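Local coordinates for Exo-beta-1,3-galactanase (Bifidobacterium bifidum, PDB 5FLW), which probably hydrolyses beta-1,3-linked galactan chains from their non-reducing ends, as a glycoside hydrolase of family 43, at residues Q46-Y51 with M97-E102; I64-Q69 with S73-D78; G140-E145 with T221-P226; T192-D197 with Y201-Q206; R267-E270 with S276-V279. All coordinates share one frame; numbering follows the deposited sequence.

Contact 1 of 5, residues Q46-Y51 with M97-E102; sequences QGVCCY and MYIHAE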
# COMPACT_ATOMS: atom_id res chain seq x y z
N GLN A 46 3.49 16.12 -4.39
CA GLN A 46 3.34 16.59 -5.76
C GLN A 46 2.11 15.98 -6.42
O GLN A 46 2.00 15.98 -7.66
CB GLN A 46 4.61 16.35 -6.59
CG GLN A 46 5.84 16.99 -5.99
CD GLN A 46 7.11 16.24 -6.35
OE1 GLN A 46 7.49 16.16 -7.53
NE2 GLN A 46 7.77 15.67 -5.34
N GLY A 47 1.19 15.45 -5.62
CA GLY A 47 -0.02 14.85 -6.17
C GLY A 47 0.03 13.32 -6.14
O GLY A 47 1.07 12.69 -5.89
N VAL A 48 -1.15 12.75 -6.40
CA VAL A 48 -1.34 11.31 -6.53
C VAL A 48 -1.60 11.02 -8.00
O VAL A 48 -2.53 11.59 -8.60
CB VAL A 48 -2.49 10.80 -5.65
CG1 VAL A 48 -2.72 9.30 -5.90
CG2 VAL A 48 -2.16 11.06 -4.17
N CYS A 49 -0.78 10.13 -8.57
CA CYS A 49 -0.89 9.69 -9.96
C CYS A 49 -1.73 8.43 -10.05
O CYS A 49 -1.55 7.50 -9.26
CB CYS A 49 0.51 9.38 -10.50
SG CYS A 49 1.54 10.85 -10.65
N CYS A 50 -2.59 8.37 -11.07
CA CYS A 50 -3.42 7.19 -11.33
C CYS A 50 -3.01 6.54 -12.64
O CYS A 50 -2.82 7.23 -13.65
CB CYS A 50 -4.91 7.58 -11.39
SG CYS A 50 -6.03 6.23 -11.77
N TYR A 51 -2.86 5.20 -12.63
CA TYR A 51 -2.61 4.41 -13.83
C TYR A 51 -3.55 3.21 -13.86
O TYR A 51 -3.95 2.69 -12.81
CB TYR A 51 -1.17 3.85 -13.88
CG TYR A 51 -0.13 4.93 -13.73
CD1 TYR A 51 0.31 5.32 -12.46
CD2 TYR A 51 0.39 5.59 -14.85
CE1 TYR A 51 1.23 6.35 -12.30
CE2 TYR A 51 1.31 6.63 -14.70
CZ TYR A 51 1.73 6.98 -13.42
OH TYR A 51 2.65 7.99 -13.29
N MET A 97 -10.33 8.08 -1.07
CA MET A 97 -8.89 7.98 -1.02
C MET A 97 -8.38 8.34 0.38
O MET A 97 -8.88 9.27 1.02
CB MET A 97 -8.25 8.91 -2.06
CG MET A 97 -6.73 8.83 -2.09
SD MET A 97 -5.98 9.87 -3.41
CE MET A 97 -6.47 8.95 -4.87
N TYR A 98 -7.39 7.56 0.84
CA TYR A 98 -6.70 7.75 2.11
C TYR A 98 -5.23 8.03 1.82
O TYR A 98 -4.67 7.48 0.87
CB TYR A 98 -6.83 6.50 3.01
CG TYR A 98 -8.25 6.00 3.04
CD1 TYR A 98 -9.19 6.56 3.91
CD2 TYR A 98 -8.67 5.01 2.15
CE1 TYR A 98 -10.53 6.13 3.91
CE2 TYR A 98 -9.99 4.58 2.12
CZ TYR A 98 -10.92 5.14 3.00
OH TYR A 98 -12.23 4.72 2.99
N ILE A 99 -4.60 8.90 2.62
CA ILE A 99 -3.20 9.24 2.37
C ILE A 99 -2.54 9.50 3.71
O ILE A 99 -3.17 9.96 4.66
CB ILE A 99 -3.07 10.44 1.38
CG1 ILE A 99 -1.63 10.59 0.86
CG2 ILE A 99 -3.55 11.72 2.00
CD1 ILE A 99 -1.57 11.44 -0.34
N HIS A 100 -1.26 9.16 3.81
CA HIS A 100 -0.49 9.54 4.99
C HIS A 100 -0.13 11.02 4.82
O HIS A 100 0.71 11.36 3.98
CB HIS A 100 0.73 8.63 5.15
CG HIS A 100 1.74 9.11 6.16
ND1 HIS A 100 3.04 8.61 6.20
CD2 HIS A 100 1.66 10.01 7.18
CE1 HIS A 100 3.71 9.20 7.17
NE2 HIS A 100 2.90 10.06 7.78
N ALA A 101 -0.81 11.90 5.58
CA ALA A 101 -0.50 13.32 5.57
C ALA A 101 0.57 13.58 6.62
O ALA A 101 0.41 13.21 7.79
CB ALA A 101 -1.76 14.16 5.85
N GLU A 102 1.66 14.23 6.20
CA GLU A 102 2.85 14.33 7.04
C GLU A 102 3.46 15.72 6.85
O GLU A 102 3.12 16.43 5.90
CB GLU A 102 3.86 13.22 6.68
CG GLU A 102 4.95 13.01 7.73
CD GLU A 102 4.37 12.91 9.13
OE1 GLU A 102 3.92 11.80 9.55
OE2 GLU A 102 4.35 13.96 9.79
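Val-48 meets strand 97-102 with both of its methyl branches, one given to Met-97 and the other to Ile-99. CG1 of Val-48 comes tip to tip with the methionine, 3.9 Å from CE of Met-97. On the other branch, CG2 of Val-48 lies 3.9 Å from CD1 of Ile-99, and here the valine branch and the isoleucine end lie alongside each other, pointing opposite ways. The sulfur fills in between, with SD of Met-97 4.1 Å from both CG1 and CG2 of Val-48. Nothing polar crosses this contact; the CA atoms of Val-48 and Ile-99 stand 9.3 Å apart, too far for backbone pairing, so side-chain packing alone joins the two segments. Met-97 runs straight out from its strand and then bends at its last torsion (chi3 -71°), which lays CE against the valine. Cutting Val-48 back to an alanine would probably deprive CE of Met-97 and CD1 of Ile-99 of the methyls they rest on and free the methionine end to turn. Farther along the same strand, NE2 of His-100 donates in its ring plane to OE1 of Glu-102 at 2.7 Å, and the other carboxylate oxygen of Glu-102 takes the backbone N-H groups of Tyr-108 and Ala-109. In the five-bladed beta-propeller of this family the contact joins two successive blades: Val-48, on strand 48-53, is flanked by Tyr-35 of strand 31-37 and Leu-66 of strand 60-66, while Pro-84 of strand 80-88 reaches it from the blade of Met-97.

Contact 2 of 5, residues I64-Q69 with S73-D78; sequences IVLDVQ and SALAAD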
# COMPACT_ATOMS: atom_id res chain seq x y z
N ILE A 64 -2.80 13.26 -12.68
CA ILE A 64 -2.86 13.53 -11.24
C ILE A 64 -4.33 13.61 -10.84
O ILE A 64 -5.06 14.49 -11.32
CB ILE A 64 -2.10 14.83 -10.89
CG1 ILE A 64 -0.58 14.66 -11.18
CG2 ILE A 64 -2.32 15.23 -9.43
CD1 ILE A 64 0.25 15.90 -11.06
N VAL A 65 -4.76 12.69 -9.96
CA VAL A 65 -6.15 12.59 -9.53
C VAL A 65 -6.40 13.22 -8.15
O VAL A 65 -7.57 13.47 -7.81
CB VAL A 65 -6.69 11.13 -9.62
CG1 VAL A 65 -6.55 10.61 -11.05
CG2 VAL A 65 -5.97 10.18 -8.66
N LEU A 66 -5.36 13.47 -7.36
CA LEU A 66 -5.44 14.29 -6.15
C LEU A 66 -4.32 15.32 -6.26
O LEU A 66 -3.14 14.95 -6.24
CB LEU A 66 -5.34 13.46 -4.86
CG LEU A 66 -5.32 14.27 -3.56
CD1 LEU A 66 -6.58 15.09 -3.41
CD2 LEU A 66 -5.07 13.39 -2.32
N ASP A 67 -4.69 16.58 -6.43
CA ASP A 67 -3.71 17.62 -6.68
C ASP A 67 -3.03 18.05 -5.39
O ASP A 67 -3.54 17.86 -4.28
CB ASP A 67 -4.39 18.86 -7.25
CG ASP A 67 -4.80 18.69 -8.69
OD1 ASP A 67 -4.02 18.10 -9.47
OD2 ASP A 67 -5.91 19.16 -9.06
N VAL A 68 -1.85 18.67 -5.56
CA VAL A 68 -1.32 19.54 -4.52
C VAL A 68 -2.39 20.58 -4.17
O VAL A 68 -3.04 21.14 -5.07
CB VAL A 68 -0.04 20.22 -5.02
CG1 VAL A 68 0.53 21.11 -3.93
CG2 VAL A 68 0.98 19.20 -5.47
N GLN A 69 -2.58 20.83 -2.88
CA GLN A 69 -3.61 21.74 -2.39
C GLN A 69 -2.99 23.11 -2.05
O GLN A 69 -1.78 23.31 -2.18
CB GLN A 69 -4.37 21.09 -1.22
CG GLN A 69 -5.02 19.71 -1.60
CD GLN A 69 -6.15 19.84 -2.65
OE1 GLN A 69 -7.01 20.72 -2.52
NE2 GLN A 69 -6.13 19.00 -3.69
N SER A 73 -2.97 24.27 3.86
CA SER A 73 -3.64 22.98 4.01
C SER A 73 -2.62 21.88 4.26
O SER A 73 -1.41 22.04 4.04
CB SER A 73 -4.47 22.62 2.77
OG SER A 73 -3.67 22.22 1.67
N ALA A 74 -3.14 20.72 4.69
CA ALA A 74 -2.27 19.59 5.03
C ALA A 74 -1.66 18.90 3.81
O ALA A 74 -0.80 18.03 3.97
CB ALA A 74 -3.02 18.58 5.90
N LEU A 75 -2.08 19.27 2.60
CA LEU A 75 -1.51 18.73 1.37
C LEU A 75 -0.96 19.84 0.47
O LEU A 75 -0.96 19.71 -0.76
CB LEU A 75 -2.50 17.84 0.62
CG LEU A 75 -2.83 16.48 1.28
CD1 LEU A 75 -3.95 15.74 0.54
CD2 LEU A 75 -1.58 15.61 1.42
N ALA A 76 -0.50 20.94 1.08
CA ALA A 76 0.20 22.00 0.36
C ALA A 76 1.56 21.50 -0.14
O ALA A 76 2.05 20.43 0.25
CB ALA A 76 0.35 23.25 1.25
N ALA A 77 2.19 22.32 -1.00
CA ALA A 77 3.44 21.95 -1.66
C ALA A 77 4.59 21.75 -0.67
O ALA A 77 5.58 21.11 -1.02
CB ALA A 77 3.85 23.05 -2.65
N ASP A 78 4.48 22.29 0.54
CA ASP A 78 5.52 22.15 1.54
C ASP A 78 5.30 20.96 2.46
O ASP A 78 6.16 20.71 3.32
CB ASP A 78 5.62 23.44 2.36
CG ASP A 78 4.33 23.75 3.10
OD1 ASP A 78 3.29 23.95 2.43
OD2 ASP A 78 4.33 23.77 4.34
O HOH W 1 0.64 24.50 -2.05
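Gln-69 and Leu-75 hold this loop together, through backbone and side chain alike. The N-H of Gln-69 gives a nearly straight bond to O of Leu-75 (2.9 Å, 171° at the hydrogen). Beside it the two side chains run the same way, CG of Gln-69 3.8 Å from CB of Leu-75. The glutamine then bends at chi2 (-66°), folding back so that NE2 of Gln-69 donates to O of Asp-67 at 2.9 Å. Leu-75 reaches onward, its CD1 3.9 Å from CD2 of Leu-66, the two leucines crossing at about a right angle. All this belongs to the link between two propeller blades, leading from strand 60-66, at the edge of one sheet, to strand 80-88 of the next; a type I turn from Ser-73 to Ala-76 reverses the chain within it. Phe-125 of the second blade packs against both Gln-69 and Leu-75. Val-68 covers the start of the onward chain, with CG1 3.6 Å from the backbone N of Ala-77. That same N-H is taken up by a water, 2.9 Å from N of Ala-77, which in turn donates to O of Gln-69. OG of Ser-73, lying against CB of Gln-69, is hydrogen-bonded to O of Glu-70.

Contact 3 of 5, residues G140-E145 with T221-P226; sequences GVFQDE and TDLHGP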
# COMPACT_ATOMS: atom_id res chain seq x y z
N GLY A 140 -2.28 1.05 4.68
CA GLY A 140 -2.79 0.22 3.61
C GLY A 140 -4.29 0.06 3.80
O GLY A 140 -4.84 0.53 4.80
N VAL A 141 -4.96 -0.59 2.84
CA VAL A 141 -6.40 -0.82 2.95
C VAL A 141 -6.75 -2.29 2.69
O VAL A 141 -6.03 -3.03 2.00
CB VAL A 141 -7.24 0.11 2.05
CG1 VAL A 141 -7.09 1.58 2.49
CG2 VAL A 141 -6.86 -0.08 0.57
N PHE A 142 -7.90 -2.71 3.22
CA PHE A 142 -8.43 -4.03 2.95
C PHE A 142 -9.96 -3.97 2.97
O PHE A 142 -10.56 -3.36 3.85
CB PHE A 142 -7.89 -5.08 3.94
CG PHE A 142 -8.53 -6.45 3.80
CD1 PHE A 142 -8.22 -7.27 2.73
CD2 PHE A 142 -9.45 -6.89 4.74
CE1 PHE A 142 -8.83 -8.50 2.60
CE2 PHE A 142 -10.05 -8.11 4.60
CZ PHE A 142 -9.74 -8.92 3.52
N GLN A 143 -10.59 -4.61 1.98
CA GLN A 143 -12.04 -4.71 1.89
C GLN A 143 -12.42 -6.18 1.94
O GLN A 143 -12.01 -6.97 1.08
CB GLN A 143 -12.54 -4.05 0.61
CG GLN A 143 -14.02 -4.05 0.47
CD GLN A 143 -14.46 -3.22 -0.70
OE1 GLN A 143 -14.12 -3.51 -1.86
NE2 GLN A 143 -15.20 -2.14 -0.41
N ASP A 144 -13.19 -6.56 2.97
CA ASP A 144 -13.56 -7.95 3.23
C ASP A 144 -14.79 -8.35 2.39
O ASP A 144 -15.45 -7.52 1.75
CB ASP A 144 -13.77 -8.15 4.73
CG ASP A 144 -13.42 -9.57 5.20
OD1 ASP A 144 -13.33 -10.51 4.38
OD2 ASP A 144 -13.27 -9.73 6.43
N GLU A 145 -15.10 -9.67 2.43
CA GLU A 145 -16.14 -10.23 1.58
C GLU A 145 -17.53 -9.71 1.95
O GLU A 145 -18.42 -9.65 1.09
CB GLU A 145 -16.12 -11.77 1.63
CG GLU A 145 -16.84 -12.45 0.47
CD GLU A 145 -16.39 -13.89 0.24
OE1 GLU A 145 -15.71 -14.43 1.13
OE2 GLU A 145 -16.70 -14.46 -0.83
N THR A 221 -7.50 -16.03 11.48
CA THR A 221 -8.83 -16.35 10.99
C THR A 221 -9.86 -15.28 11.34
O THR A 221 -11.01 -15.35 10.89
CB THR A 221 -9.27 -17.71 11.54
OG1 THR A 221 -9.35 -17.62 12.97
CG2 THR A 221 -8.25 -18.78 11.22
N ASP A 222 -9.46 -14.29 12.13
CA ASP A 222 -10.30 -13.15 12.44
C ASP A 222 -9.38 -11.95 12.47
O ASP A 222 -8.26 -12.05 12.98
CB ASP A 222 -10.96 -13.33 13.83
CG ASP A 222 -12.08 -12.34 14.09
OD1 ASP A 222 -11.77 -11.15 14.24
OD2 ASP A 222 -13.26 -12.74 14.10
N LEU A 223 -9.83 -10.82 11.89
CA LEU A 223 -9.01 -9.61 11.84
C LEU A 223 -8.69 -9.08 13.24
O LEU A 223 -7.68 -8.37 13.41
CB LEU A 223 -9.66 -8.52 10.99
CG LEU A 223 -9.68 -8.76 9.48
CD1 LEU A 223 -10.69 -7.85 8.82
CD2 LEU A 223 -8.33 -8.55 8.86
N HIS A 224 -9.52 -9.38 14.24
CA HIS A 224 -9.17 -9.09 15.63
C HIS A 224 -8.06 -10.00 16.16
O HIS A 224 -7.54 -9.74 17.25
CB HIS A 224 -10.39 -9.25 16.54
CG HIS A 224 -11.52 -8.33 16.22
ND1 HIS A 224 -12.51 -8.65 15.33
CD2 HIS A 224 -11.81 -7.09 16.68
CE1 HIS A 224 -13.38 -7.66 15.25
NE2 HIS A 224 -12.97 -6.69 16.06
N GLY A 225 -7.71 -11.06 15.45
CA GLY A 225 -6.72 -11.99 15.97
C GLY A 225 -7.35 -13.23 16.60
O GLY A 225 -8.59 -13.41 16.55
N PRO A 226 -6.52 -14.08 17.23
CA PRO A 226 -5.07 -13.91 17.39
C PRO A 226 -4.29 -13.98 16.09
O PRO A 226 -4.56 -14.80 15.21
CB PRO A 226 -4.65 -15.10 18.25
CG PRO A 226 -5.77 -16.06 18.22
CD PRO A 226 -7.02 -15.32 17.87
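One methyl of Leu-223 touches both Phe-142 and Asp-144, two residues that project from the same side of their chain. CD1 of Leu-223 lies 4.3 Å from CE2 of Phe-142, approaching the ring obliquely, and 4.0 Å from OD2 of Asp-144, whose side chain comes from the opposite direction. The leucine sets CG beside its backbone N (chi1 -71°) and extends CD1 almost straight beyond it (chi2 163°), so this methyl is carried to the far end of the side chain and does all the touching. Phe-142 places CG opposite its backbone N (chi1 173°), which brings the CE2 edge of the ring within reach of that methyl. The carboxylate finds its polar partners elsewhere. OD2 of Asp-144 is hydrogen-bonded to OH of Tyr-200, and OD1 forms a salt bridge with Lys-195 while also accepting the N-H of Glu-145 at 2.8 Å. Held at both oxygens, the carboxylate has its rotation fixed. Leu-223 sits in a type I turn closed by N of Gly-225 on O of Asp-222 (2.7 Å). OD1 of Asp-222 reinforces it, taking the backbone N-H of His-224 on its anti lone pair at 2.9 Å, an Asx turn, and ND1 of His-224 on its syn lone pair at 2.8 Å. Glu-174 binds NE2 of the same ring. Phe-142 lies on strand 139-143, the first of the third propeller blade, whereas the turn comes from the fourth, between strands 216-220 and 231-232; Tyr-150 of strand 149-155 and Val-176 of strand 172-179 pack against Leu-223 from the third blade.

Contact 4 of 5, residues T192-D197 with Y201-Q206; sequences TIIKKD and YWFGSQ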
# COMPACT_ATOMS: atom_id res chain seq x y z
N THR A 192 0.04 -4.55 4.13
CA THR A 192 -0.88 -5.02 3.10
C THR A 192 -1.50 -6.34 3.58
O THR A 192 -0.81 -7.14 4.23
CB THR A 192 -0.16 -5.15 1.73
OG1 THR A 192 -1.08 -5.64 0.74
CG2 THR A 192 1.07 -6.03 1.82
N ILE A 193 -2.79 -6.55 3.30
CA ILE A 193 -3.52 -7.74 3.73
C ILE A 193 -4.30 -8.33 2.56
O ILE A 193 -4.97 -7.61 1.82
CB ILE A 193 -4.49 -7.44 4.91
CG1 ILE A 193 -3.71 -7.08 6.18
CG2 ILE A 193 -5.45 -8.64 5.21
CD1 ILE A 193 -4.56 -6.65 7.38
N ILE A 194 -4.26 -9.66 2.45
CA ILE A 194 -5.12 -10.41 1.54
C ILE A 194 -5.81 -11.51 2.34
O ILE A 194 -5.47 -11.77 3.51
CB ILE A 194 -4.38 -11.01 0.30
CG1 ILE A 194 -3.30 -12.02 0.70
CG2 ILE A 194 -3.81 -9.92 -0.61
CD1 ILE A 194 -3.77 -13.44 0.88
N LYS A 195 -6.80 -12.12 1.72
CA LYS A 195 -7.54 -13.22 2.31
C LYS A 195 -7.64 -14.38 1.32
O LYS A 195 -7.91 -14.17 0.14
CB LYS A 195 -8.98 -12.78 2.65
CG LYS A 195 -9.74 -13.65 3.69
CD LYS A 195 -11.20 -13.22 3.76
CE LYS A 195 -11.94 -13.90 4.88
NZ LYS A 195 -13.31 -13.36 5.11
N LYS A 196 -7.42 -15.60 1.82
CA LYS A 196 -7.57 -16.79 0.99
C LYS A 196 -8.18 -17.90 1.83
O LYS A 196 -7.62 -18.29 2.86
CB LYS A 196 -6.22 -17.25 0.43
CG LYS A 196 -6.34 -18.45 -0.50
CD LYS A 196 -4.96 -19.05 -0.75
CE LYS A 196 -5.04 -20.38 -1.45
NZ LYS A 196 -5.83 -20.28 -2.70
N ASP A 197 -9.33 -18.42 1.37
CA ASP A 197 -9.98 -19.57 2.01
C ASP A 197 -10.12 -19.36 3.51
O ASP A 197 -9.79 -20.23 4.33
CB ASP A 197 -9.26 -20.88 1.69
CG ASP A 197 -10.02 -22.09 2.19
OD1 ASP A 197 -11.26 -22.01 2.33
OD2 ASP A 197 -9.35 -23.15 2.44
N TYR A 201 -3.83 -12.90 5.48
CA TYR A 201 -2.37 -12.83 5.44
C TYR A 201 -2.01 -11.34 5.46
O TYR A 201 -2.48 -10.58 4.62
CB TYR A 201 -1.80 -13.48 4.18
CG TYR A 201 -2.06 -14.99 4.02
CD1 TYR A 201 -3.34 -15.48 3.78
CD2 TYR A 201 -1.00 -15.91 4.03
CE1 TYR A 201 -3.58 -16.86 3.61
CE2 TYR A 201 -1.21 -17.28 3.87
CZ TYR A 201 -2.51 -17.75 3.66
OH TYR A 201 -2.73 -19.11 3.48
N TRP A 202 -1.18 -10.95 6.43
CA TRP A 202 -0.79 -9.57 6.68
C TRP A 202 0.73 -9.48 6.53
O TRP A 202 1.46 -10.11 7.30
CB TRP A 202 -1.23 -9.21 8.10
CG TRP A 202 -0.95 -7.83 8.63
CD1 TRP A 202 -0.25 -6.81 8.02
CD2 TRP A 202 -1.35 -7.33 9.92
NE1 TRP A 202 -0.21 -5.71 8.85
CE2 TRP A 202 -0.88 -5.99 10.02
CE3 TRP A 202 -2.08 -7.87 10.99
CZ2 TRP A 202 -1.10 -5.21 11.16
CZ3 TRP A 202 -2.31 -7.08 12.12
CH2 TRP A 202 -1.83 -5.75 12.19
N PHE A 203 1.19 -8.67 5.56
CA PHE A 203 2.60 -8.48 5.27
C PHE A 203 3.04 -7.09 5.72
O PHE A 203 2.25 -6.14 5.70
CB PHE A 203 2.87 -8.60 3.76
CG PHE A 203 2.42 -9.91 3.17
CD1 PHE A 203 1.08 -10.14 2.88
CD2 PHE A 203 3.34 -10.91 2.90
CE1 PHE A 203 0.67 -11.38 2.33
CE2 PHE A 203 2.93 -12.15 2.34
CZ PHE A 203 1.60 -12.36 2.06
N GLY A 204 4.32 -6.97 6.10
CA GLY A 204 4.89 -5.67 6.41
C GLY A 204 6.41 -5.71 6.42
O GLY A 204 7.02 -6.78 6.27
N SER A 205 7.00 -4.54 6.61
CA SER A 205 8.45 -4.36 6.59
C SER A 205 8.98 -3.93 7.96
O SER A 205 8.31 -3.20 8.71
CB SER A 205 8.87 -3.33 5.55
OG SER A 205 8.11 -2.14 5.65
N GLN A 206 10.19 -4.39 8.28
CA GLN A 206 10.82 -3.91 9.51
C GLN A 206 11.15 -2.42 9.36
O GLN A 206 11.09 -1.85 8.26
CB GLN A 206 12.06 -4.74 9.88
CG GLN A 206 11.78 -6.24 9.89
CD GLN A 206 13.01 -7.05 10.31
OE1 GLN A 206 13.40 -8.02 9.63
NE2 GLN A 206 13.65 -6.67 11.40
O HOH W 2 -5.50 -19.99 3.10
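This is a beta hairpin, in which Thr-192, Ile-193 and Ile-194 pair with Phe-203, Trp-202 and Tyr-201 to form the first two strands of the fourth propeller blade. The strand axes approach to 4.8 Å and run antiparallel at 160°. Thr-192 and Phe-203 exchange two backbone hydrogen bonds, as do Ile-194 and Tyr-201; the shorter of each set has N of Phe-203 2.8 Å from O of Thr-192, and N of Tyr-201 2.8 Å from O of Ile-194. Between them Ile-193 and Trp-202 make a non-hydrogen-bonded pair, and there the side chains take over. CD1 of Ile-193 lies over one indole face in a CH-pi contact, 4.2 Å from the centroid of the five-membered ring of Trp-202, while CG1 of Ile-193 touches CG of Trp-202. On the other face of the sheet, with chi1 at 62° and chi2 at 87°, the chain of Ile-194 bends toward the partner strand, and CD1 of Ile-194 comes to 3.6 Å from CD1 of Tyr-201. CG2 of Thr-192 rests 3.7 Å from CB of Phe-203. Near the hairpin end a water bridges O of Lys-196 and OH of Tyr-201, and the same hydroxyl is hydrogen-bonded to the backbone N of Gly-288. The hairpin is wedged between two blades: Ile-193 and Trp-202 pack on Ile-162 of strand 159-165 in the third, whereas Ile-194, Tyr-201 and Phe-203 all touch Ile-285 of strand 278-286 in the fifth, and Thr-192 and Ile-194 reach strand 244-250.

Contact 5 of 5, residues R267-E270 with S276-V279; sequences RWQE and SPIV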
# COMPACT_ATOMS: atom_id res chain seq x y z
N ARG A 267 11.82 -0.15 -4.50
CA ARG A 267 13.28 0.06 -4.36
C ARG A 267 13.53 1.56 -4.27
O ARG A 267 13.84 2.21 -5.27
CB ARG A 267 14.05 -0.50 -5.55
CG ARG A 267 14.39 -1.91 -5.41
CD ARG A 267 15.57 -2.37 -6.27
NE ARG A 267 15.71 -3.77 -5.97
CZ ARG A 267 16.32 -4.66 -6.74
NH1 ARG A 267 16.87 -4.29 -7.90
NH2 ARG A 267 16.36 -5.92 -6.33
N TRP A 268 13.40 2.10 -3.05
CA TRP A 268 13.46 3.54 -2.85
C TRP A 268 14.87 4.06 -3.10
O TRP A 268 15.85 3.55 -2.56
CB TRP A 268 13.04 3.87 -1.42
CG TRP A 268 11.64 3.50 -1.09
CD1 TRP A 268 11.22 2.51 -0.23
CD2 TRP A 268 10.45 4.14 -1.58
NE1 TRP A 268 9.84 2.49 -0.17
CE2 TRP A 268 9.35 3.49 -0.97
CE3 TRP A 268 10.21 5.22 -2.45
CZ2 TRP A 268 8.01 3.90 -1.22
CZ3 TRP A 268 8.90 5.61 -2.69
CH2 TRP A 268 7.82 4.97 -2.08
N GLN A 269 14.95 5.11 -3.91
CA GLN A 269 16.22 5.76 -4.24
C GLN A 269 16.23 7.13 -3.58
O GLN A 269 15.64 8.08 -4.10
CB GLN A 269 16.40 5.82 -5.75
CG GLN A 269 16.51 4.43 -6.39
CD GLN A 269 17.85 3.77 -6.10
OE1 GLN A 269 18.04 3.12 -5.08
NE2 GLN A 269 18.80 3.95 -7.01
N GLU A 270 16.90 7.22 -2.43
CA GLU A 270 16.82 8.41 -1.58
C GLU A 270 17.12 9.71 -2.33
O GLU A 270 16.51 10.74 -2.06
CB GLU A 270 17.73 8.22 -0.36
CG GLU A 270 17.92 9.44 0.52
CD GLU A 270 18.68 9.16 1.77
OE1 GLU A 270 19.39 8.14 1.83
OE2 GLU A 270 18.62 10.00 2.71
N SER A 276 12.70 5.66 -8.48
CA SER A 276 12.78 4.45 -7.67
C SER A 276 12.14 3.29 -8.42
O SER A 276 10.95 3.38 -8.77
CB SER A 276 11.98 4.66 -6.37
OG SER A 276 12.58 5.66 -5.58
N PRO A 277 12.86 2.20 -8.65
CA PRO A 277 12.26 1.03 -9.32
C PRO A 277 11.24 0.33 -8.42
O PRO A 277 11.05 0.66 -7.24
CB PRO A 277 13.46 0.11 -9.59
CG PRO A 277 14.64 0.97 -9.50
CD PRO A 277 14.32 2.03 -8.48
N ILE A 278 10.58 -0.67 -9.01
CA ILE A 278 9.74 -1.61 -8.27
C ILE A 278 10.27 -3.03 -8.49
O ILE A 278 10.97 -3.32 -9.47
CB ILE A 278 8.23 -1.55 -8.65
CG1 ILE A 278 8.02 -1.96 -10.12
CG2 ILE A 278 7.65 -0.14 -8.35
CD1 ILE A 278 6.56 -2.05 -10.55
N VAL A 279 9.94 -3.90 -7.55
CA VAL A 279 10.13 -5.33 -7.69
C VAL A 279 8.73 -5.94 -7.84
O VAL A 279 7.91 -5.84 -6.92
CB VAL A 279 10.89 -5.93 -6.49
CG1 VAL A 279 10.90 -7.45 -6.58
CG2 VAL A 279 12.33 -5.37 -6.42
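The two ends of the loop that joins strands 261-266 and 278-286 in the fifth propeller blade close on each other here, Arg-267 against Pro-277 and Gln-269 against Ser-276. N of Arg-267 donates to O of Pro-277 at 3.0 Å, and two residues on, N of Gln-269 donates to OG of Ser-276, also at 3.0 Å. The serine turns its hydroxyl to the side of its own backbone N (chi1 -65°), where OG also bonds to O of Leu-273; one side chain thus ties together two points of the loop backbone. An alanine here would probably leave both the N-H of Gln-269 and the carbonyl of Leu-273 without that shared partner. The pairing follows on from the antiparallel sheet, for the next backbone bond inward joins Val-279 to Gly-265. The proline ring packs close to the opposite chain, its CD 3.3 Å from O of Arg-267. Beyond it Arg-267 stretches out extended from CG to NE and passes Val-279 at a slant: CG2 of Val-279 lies over one face of the guanidinium, 3.8 Å from NE of Arg-267. Hydrogen bonds to carbonyls fix the guanidinium with this methyl over its face, from NE to Asp-242 and from NH2 to Tyr-241 and Thr-301. Trp-268 leaves the backbone away from the partner segment, yet CE3 of its ring lies 4.0 Å from OG of Ser-276; its NE1 is bonded to the side chain of Gln-244.

The five contacts are spread round a five-bladed propeller. Contact 1 packs the first blade on the second; contact 2, in the link between those blades, falls along the chain between the segments of contact 1 and lies about 8 Å from it, centre to centre, joined through paired strands 48-53 and 60-66. Contact 3 packs the third blade on the fourth and likewise encloses contact 4, a hairpin within the fourth, about 9 Å away between centres; the salt bridge from Asp-144 to Lys-195 connects them. Between the two clusters, Tyr-98 packs on Val-141. Contact 5 comes last, internal to the fifth blade, its centre about 17 Å from that of contact 1 and about 21 Å from that of contact 4.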